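Tubulin-binding cofactor A (Leishmania major, PDB 4CQI) probably captures and stabilises beta-tubulin in a quasi-native state, acting as a chaperone in an early step of the tubulin folding pathway. Local coordinates at residues Ala22-Thr27 against Gly103-Asn108; Thr27-Val32 against Glu109-Leu114; Arg87-Val92 against Asp121-Val126. All blocks are in the same frame, centred on the assembly; numbering follows the deposited sequence.

Contact 1: Ala22-Thr27 against Gly103-Asn108; sequences APNEKT and GSTVSN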
# COMPACT_ATOMS: atom_id res chain seq x y z
N ALA A 22 0.27 9.51 -25.44
CA ALA A 22 1.38 10.39 -25.05
C ALA A 22 2.29 9.65 -24.03
O ALA A 22 1.79 9.01 -23.12
CB ALA A 22 0.82 11.66 -24.45
N PRO A 23 3.62 9.68 -24.22
CA PRO A 23 4.43 8.85 -23.31
C PRO A 23 4.35 9.32 -21.86
O PRO A 23 4.43 8.47 -20.95
CB PRO A 23 5.85 8.97 -23.86
CG PRO A 23 5.84 10.23 -24.66
CD PRO A 23 4.46 10.43 -25.18
N ASN A 24 4.19 10.62 -21.63
CA ASN A 24 4.03 11.12 -20.27
C ASN A 24 2.69 10.71 -19.65
O ASN A 24 2.59 10.48 -18.43
CB ASN A 24 4.24 12.62 -20.16
CG ASN A 24 3.33 13.44 -21.06
OD1 ASN A 24 2.77 12.94 -22.05
ND2 ASN A 24 3.20 14.73 -20.72
N GLU A 25 1.66 10.61 -20.49
CA GLU A 25 0.33 10.17 -20.05
C GLU A 25 0.42 8.72 -19.62
O GLU A 25 -0.11 8.33 -18.58
CB GLU A 25 -0.72 10.33 -21.18
CG GLU A 25 -2.14 9.97 -20.75
CD GLU A 25 -3.21 10.13 -21.84
OE1 GLU A 25 -2.91 10.11 -23.06
OE2 GLU A 25 -4.38 10.25 -21.44
N LYS A 26 1.08 7.92 -20.45
CA LYS A 26 1.22 6.48 -20.23
C LYS A 26 1.99 6.19 -18.92
O LYS A 26 1.60 5.31 -18.11
CB LYS A 26 1.95 5.83 -21.42
CG LYS A 26 2.24 4.35 -21.26
CD LYS A 26 3.25 3.83 -22.27
CE LYS A 26 3.66 2.38 -21.98
NZ LYS A 26 2.75 1.39 -22.63
N THR A 27 3.08 6.93 -18.73
CA THR A 27 3.90 6.79 -17.51
C THR A 27 3.10 7.20 -16.27
O THR A 27 3.11 6.49 -15.23
CB THR A 27 5.20 7.59 -17.66
OG1 THR A 27 5.97 6.96 -18.70
CG2 THR A 27 6.00 7.61 -16.38
N GLY A 103 5.43 14.76 -16.23
CA GLY A 103 4.01 14.74 -15.91
C GLY A 103 3.38 16.12 -15.84
O GLY A 103 2.15 16.24 -15.88
N SER A 104 4.19 17.17 -15.75
CA SER A 104 3.68 18.53 -15.56
C SER A 104 2.90 19.02 -16.76
O SER A 104 2.15 20.00 -16.62
CB SER A 104 4.80 19.54 -15.26
OG SER A 104 5.64 19.76 -16.40
N THR A 105 3.08 18.36 -17.90
CA THR A 105 2.49 18.82 -19.14
C THR A 105 1.30 17.96 -19.56
O THR A 105 0.70 18.21 -20.62
CB THR A 105 3.51 18.88 -20.32
OG1 THR A 105 4.23 17.66 -20.44
CG2 THR A 105 4.46 20.04 -20.12
N VAL A 106 0.92 16.97 -18.73
CA VAL A 106 -0.15 16.10 -19.11
C VAL A 106 -1.41 17.00 -19.24
O VAL A 106 -1.64 17.90 -18.42
CB VAL A 106 -0.33 14.91 -18.12
CG1 VAL A 106 -1.67 14.23 -18.36
CG2 VAL A 106 0.83 13.92 -18.31
N SER A 107 -2.15 16.82 -20.33
CA SER A 107 -3.33 17.68 -20.59
C SER A 107 -4.62 17.01 -20.14
O SER A 107 -5.68 17.66 -20.05
CB SER A 107 -3.42 18.03 -22.08
OG SER A 107 -3.43 16.86 -22.88
N ASN A 108 -4.54 15.70 -19.87
CA ASN A 108 -5.70 14.93 -19.44
C ASN A 108 -6.07 15.30 -18.01
O ASN A 108 -5.49 14.77 -17.05
CB ASN A 108 -5.40 13.46 -19.58
CG ASN A 108 -6.56 12.58 -19.19
OD1 ASN A 108 -7.45 13.02 -18.46
ND2 ASN A 108 -6.54 11.36 -19.64
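A chi1 of 56° sets CG of Asn24 between its own backbone N and carbonyl carbon, bringing the amide to Thr105 and Val106, whereas Glu25 has CG anti to its backbone N (chi1 -176°) and an extended chain that carries the carboxylate to Asn108. The Asn24 amide is held from two directions: OD1 takes a weak bond from Glu25 N, and ND2 donates to Glu102 O, just ahead of 103-108. Thr105 OG1 lies 3.1 Å from Asn24 ND2, the side chains crossing at about a right angle. Val106 slides past Asn24 in the opposite direction, its CG2 methyl 3.5 Å from ND2, and lies over one face of the amide with an apolar branch that also touches Leu28. Asn108 ND2 donates to Glu25 OE2 over 3.0 Å, nearly straight at 174°. The acceptor lies in the amide plane of Asn108 and is met nearly along its C-O axis, while carboxylate and amide planes stand close to perpendicular. Glu25 has two deposited conformations; the bonds described are those of one, and whether the other keeps them is doubtful. Asn108 is the N-cap of helix 109-125; with OD1 taking Leu111 N and, in this conformer, ND2 held by Glu25, both ends of the amide have a partner, which would fix its rotation. OE2 here also forms a salt bridge with Arg29, so one carboxylate oxygen joins the first turns of helix 23-62 to the cap of helix 109-125, and the guanidinium probably favours its charged form.

Contact 2: Thr27-Val32 against Glu109-Leu114; sequences TLRIKV and EELLDL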
# COMPACT_ATOMS: atom_id res chain seq x y z
N THR A 27 3.08 6.93 -18.73
CA THR A 27 3.90 6.79 -17.51
C THR A 27 3.10 7.20 -16.27
O THR A 27 3.11 6.49 -15.23
CB THR A 27 5.20 7.59 -17.66
OG1 THR A 27 5.97 6.96 -18.70
CG2 THR A 27 6.00 7.61 -16.38
N LEU A 28 2.40 8.33 -16.37
CA LEU A 28 1.56 8.78 -15.25
C LEU A 28 0.53 7.72 -14.84
O LEU A 28 0.33 7.46 -13.65
CB LEU A 28 0.87 10.10 -15.57
CG LEU A 28 0.07 10.80 -14.48
CD1 LEU A 28 0.88 10.98 -13.19
CD2 LEU A 28 -0.47 12.16 -14.97
N ARG A 29 -0.12 7.13 -15.84
CA ARG A 29 -1.10 6.07 -15.61
C ARG A 29 -0.49 4.88 -14.87
O ARG A 29 -1.08 4.38 -13.89
CB ARG A 29 -1.70 5.64 -16.98
CG ARG A 29 -2.98 4.84 -16.95
CD ARG A 29 -3.55 4.70 -18.37
NE ARG A 29 -4.27 5.91 -18.81
CZ ARG A 29 -3.94 6.71 -19.84
NH1 ARG A 29 -2.87 6.45 -20.61
NH2 ARG A 29 -4.69 7.77 -20.12
N ILE A 30 0.69 4.42 -15.31
CA ILE A 30 1.38 3.32 -14.67
C ILE A 30 1.70 3.65 -13.22
O ILE A 30 1.52 2.81 -12.33
CB ILE A 30 2.69 2.96 -15.41
CG1 ILE A 30 2.40 2.34 -16.78
CG2 ILE A 30 3.56 2.02 -14.57
CD1 ILE A 30 3.58 2.46 -17.74
N LYS A 31 2.20 4.86 -12.99
CA LYS A 31 2.54 5.26 -11.62
C LYS A 31 1.30 5.35 -10.71
O LYS A 31 1.35 4.92 -9.56
CB LYS A 31 3.35 6.55 -11.60
CG LYS A 31 4.71 6.47 -12.28
CD LYS A 31 5.48 7.79 -12.09
CE LYS A 31 6.85 7.71 -12.80
NZ LYS A 31 7.77 6.70 -12.21
N VAL A 32 0.18 5.85 -11.25
CA VAL A 32 -1.07 5.94 -10.49
C VAL A 32 -1.55 4.54 -10.15
O VAL A 32 -1.95 4.28 -9.00
CB VAL A 32 -2.14 6.77 -11.24
CG1 VAL A 32 -3.53 6.60 -10.60
CG2 VAL A 32 -1.71 8.23 -11.27
N GLU A 109 -7.03 16.21 -17.89
CA GLU A 109 -7.52 16.68 -16.61
C GLU A 109 -8.02 15.59 -15.64
O GLU A 109 -7.81 15.68 -14.43
CB GLU A 109 -8.67 17.66 -16.91
CG GLU A 109 -9.51 18.16 -15.76
CD GLU A 109 -10.73 18.97 -16.25
OE1 GLU A 109 -10.61 19.76 -17.23
OE2 GLU A 109 -11.82 18.83 -15.65
N GLU A 110 -8.74 14.60 -16.15
CA GLU A 110 -9.27 13.52 -15.29
C GLU A 110 -8.16 12.61 -14.74
O GLU A 110 -8.26 12.14 -13.58
CB GLU A 110 -10.33 12.68 -16.03
CG GLU A 110 -11.67 13.43 -16.16
CD GLU A 110 -11.65 14.50 -17.23
OE1 GLU A 110 -10.88 14.35 -18.20
OE2 GLU A 110 -12.42 15.50 -17.10
N LEU A 111 -7.11 12.36 -15.53
CA LEU A 111 -5.93 11.60 -15.04
C LEU A 111 -5.17 12.39 -13.99
O LEU A 111 -4.73 11.82 -12.99
CB LEU A 111 -4.98 11.22 -16.18
CG LEU A 111 -3.73 10.40 -15.83
CD1 LEU A 111 -4.04 9.12 -15.08
CD2 LEU A 111 -2.97 10.08 -17.11
N LEU A 112 -5.01 13.70 -14.19
CA LEU A 112 -4.40 14.52 -13.15
C LEU A 112 -5.22 14.53 -11.85
O LEU A 112 -4.65 14.43 -10.73
CB LEU A 112 -4.17 15.96 -13.64
CG LEU A 112 -3.13 16.16 -14.74
CD1 LEU A 112 -3.19 17.64 -15.15
CD2 LEU A 112 -1.74 15.79 -14.22
N ASP A 113 -6.55 14.60 -11.98
CA ASP A 113 -7.43 14.58 -10.79
C ASP A 113 -7.28 13.23 -10.11
O ASP A 113 -7.15 13.17 -8.89
CB ASP A 113 -8.91 14.79 -11.13
CG ASP A 113 -9.25 16.24 -11.52
OD1 ASP A 113 -8.43 17.16 -11.33
OD2 ASP A 113 -10.38 16.46 -12.04
N LEU A 114 -7.27 12.16 -10.88
CA LEU A 114 -7.12 10.83 -10.33
C LEU A 114 -5.74 10.67 -9.61
O LEU A 114 -5.67 10.06 -8.54
CB LEU A 114 -7.23 9.81 -11.44
CG LEU A 114 -7.08 8.36 -11.01
CD1 LEU A 114 -8.14 8.01 -9.97
CD2 LEU A 114 -7.14 7.45 -12.23
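Leu28 overlaps Leu111, the two side chains sliding past each other in opposite directions so that CD2 of Leu28 lies against the branch point of Leu111, 3.8 Å from its CG. Leu111 CD2 runs alongside the Leu28 chain as far as its base, 4.1 Å from Leu28 CB. A second leucine reaches the same methyl: Leu112 starts out facing away from 27-32, but with CG anti to the carbonyl carbon (chi1 -67°) it swings CD2 back to within 3.9 Å of Leu28 CD2. Leu28 CD2 thus touches two successive leucines of helix 109-125. This is the interior of an up-down-up three-helix bundle, in keeping with the spectrin-like clan of the TBCA family. The segments of helices 23-62 and 109-125 run in the same general direction at 29° to one another, their axes 10.5 Å apart, and helix 67-100 supplies the antiparallel third wall: its Leu95 and Leu99 also touch Leu28, and Leu99 touches Leu112. One turn further along, Val32 takes over from Leu28. Its CG1 branch, anti to the backbone N (chi1 167°), approaches Leu114 obliquely and lies 4.0 Å from Leu114 CG, with Leu114 CD2 nearly as close; Ala115 and Thr118 of helix 109-125 touch Val32 as well. Towards the solvent Arg29, which Asn108 also touches, closes the side of this apolar seam. Its chain is bent at chi3 and crosses Leu111 at about a right angle, bringing one face of the guanidinium to a methyl. In the conformer of Glu25 described, NH2 forms a salt bridge with its carboxylate, and Leu111 CD2 rests 4.1 Å above the guanidinium plane, offset toward its rim.

Contact 3: Arg87-Val92 against Asp121-Val126; sequences RIMASV and DGQAAV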
# COMPACT_ATOMS: atom_id res chain seq x y z
N ARG A 87 6.27 1.58 1.34
CA ARG A 87 6.02 1.44 -0.09
C ARG A 87 5.02 2.45 -0.61
O ARG A 87 5.21 2.99 -1.71
CB ARG A 87 5.61 0.01 -0.49
CG ARG A 87 6.66 -1.07 -0.25
CD ARG A 87 6.05 -2.46 -0.39
NE ARG A 87 5.61 -2.74 -1.78
CZ ARG A 87 4.36 -2.95 -2.17
NH1 ARG A 87 3.34 -2.97 -1.31
NH2 ARG A 87 4.15 -3.19 -3.46
N ILE A 88 3.96 2.74 0.14
CA ILE A 88 3.02 3.78 -0.25
C ILE A 88 3.73 5.09 -0.34
O ILE A 88 3.64 5.80 -1.35
CB ILE A 88 1.83 3.94 0.72
CG1 ILE A 88 0.91 2.71 0.66
CG2 ILE A 88 1.03 5.20 0.37
CD1 ILE A 88 -0.04 2.60 1.87
N MET A 89 4.48 5.43 0.72
CA MET A 89 5.17 6.71 0.71
C MET A 89 6.19 6.85 -0.41
O MET A 89 6.29 7.93 -0.98
CB MET A 89 5.79 7.00 2.08
CG MET A 89 4.79 7.12 3.20
SD MET A 89 3.72 8.57 3.09
CE MET A 89 2.45 8.09 2.00
N ALA A 90 6.92 5.79 -0.74
CA ALA A 90 7.90 5.85 -1.83
C ALA A 90 7.19 6.06 -3.18
O ALA A 90 7.66 6.83 -4.04
CB ALA A 90 8.77 4.58 -1.85
N SER A 91 6.03 5.44 -3.32
CA SER A 91 5.21 5.58 -4.54
C SER A 91 4.59 6.98 -4.66
O SER A 91 4.52 7.56 -5.77
CB SER A 91 4.15 4.45 -4.54
OG SER A 91 3.37 4.50 -5.71
N VAL A 92 4.15 7.54 -3.55
CA VAL A 92 3.61 8.90 -3.50
C VAL A 92 4.67 9.90 -3.95
O VAL A 92 4.39 10.78 -4.77
CB VAL A 92 3.03 9.27 -2.13
CG1 VAL A 92 2.74 10.79 -2.04
CG2 VAL A 92 1.76 8.45 -1.82
N ASP A 121 -5.50 9.66 -1.03
CA ASP A 121 -5.84 8.34 -0.45
C ASP A 121 -4.64 7.67 0.24
O ASP A 121 -4.79 7.10 1.33
CB ASP A 121 -6.41 7.35 -1.48
CG ASP A 121 -7.78 7.76 -2.02
OD1 ASP A 121 -8.50 8.53 -1.36
OD2 ASP A 121 -8.14 7.27 -3.11
N GLY A 122 -3.46 7.75 -0.37
CA GLY A 122 -2.22 7.20 0.27
C GLY A 122 -1.83 7.92 1.56
O GLY A 122 -1.55 7.28 2.57
N GLN A 123 -1.86 9.25 1.54
CA GLN A 123 -1.57 10.04 2.72
C GLN A 123 -2.58 9.76 3.83
O GLN A 123 -2.21 9.72 5.01
CB GLN A 123 -1.64 11.52 2.39
CG GLN A 123 -0.62 12.00 1.39
CD GLN A 123 0.75 12.15 1.99
OE1 GLN A 123 1.04 11.63 3.08
NE2 GLN A 123 1.58 12.91 1.31
N ALA A 124 -3.84 9.60 3.47
CA ALA A 124 -4.88 9.24 4.44
C ALA A 124 -4.60 7.86 5.03
O ALA A 124 -4.71 7.65 6.23
CB ALA A 124 -6.24 9.26 3.78
N ALA A 125 -4.22 6.93 4.17
CA ALA A 125 -3.99 5.55 4.62
C ALA A 125 -2.88 5.44 5.65
O ALA A 125 -2.99 4.65 6.59
CB ALA A 125 -3.74 4.64 3.42
N VAL A 126 -1.82 6.22 5.51
CA VAL A 126 -0.80 6.34 6.56
C VAL A 126 -1.34 7.42 7.51
O VAL A 126 -2.52 7.72 7.44
CB VAL A 126 0.61 6.63 5.95
CG1 VAL A 126 0.85 5.69 4.75
CG2 VAL A 126 0.73 8.09 5.53
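Met89 and Val126 reach toward each other tip to tip, with the sulfur atom SD of Met89 3.9 Å from Val126 CG2. They meet at the C-terminal end of helix 109-125, Val126 lying just past its last turn, where that helix of the three-helix bundle packs antiparallel on helix 67-100: the segments run at 151° with their axes 9.8 Å apart. Bends at chi2 and chi3 turn the Met89 chain inward, so CE as well as SD lies against the Val126 methyls. Gln123 crosses Met89 at about a right angle. Its first bond leaves facing away from 87-92, but a bend at chi2 (-77°) carries the amide across toward 87-92, setting OE1 4.0 Å from Met89 CE. The NE2 end passes obliquely beside Val92, so each end of the amide rests against an apolar side chain, OE1 on Met89 and NE2 on Val92. Deeper in, Ile88 splits its two branches between different partners. The CD1 end lies 4.3 Å from Val126 CG1 and a little further from the Ala125 methyl. From helix 23-62, Thr38 and Leu42 also touch Ile88, and Leu35 touches Val92, completing the bundle interior. Gly122 presents bare backbone where the segments come closest, Ile88 and Gly122 being the nearest CA pair, and the CG2 methyl of Ile88 rests directly on it, 3.8 Å from Gly122 CA.

In the fold
From the N terminus, helix 23-62 leads out, helix 67-100 returns, and helix 109-125 follows a short loop. Contacts 1 and 2 both close long loops, of 75 and 76 residues, through the hairpin of the first two helices. They share Thr27 and touch, with centres about 8 Å apart. Contact 3 closes a shorter loop of 28 residues near the C terminus, its centre about 15 Å from that of contact 2. Every pair of contacts crosses along the chain and none nests. Contact 1 ties the loop before the last helix to the first helix, while contacts 2 and 3 tie the last helix to the first and second.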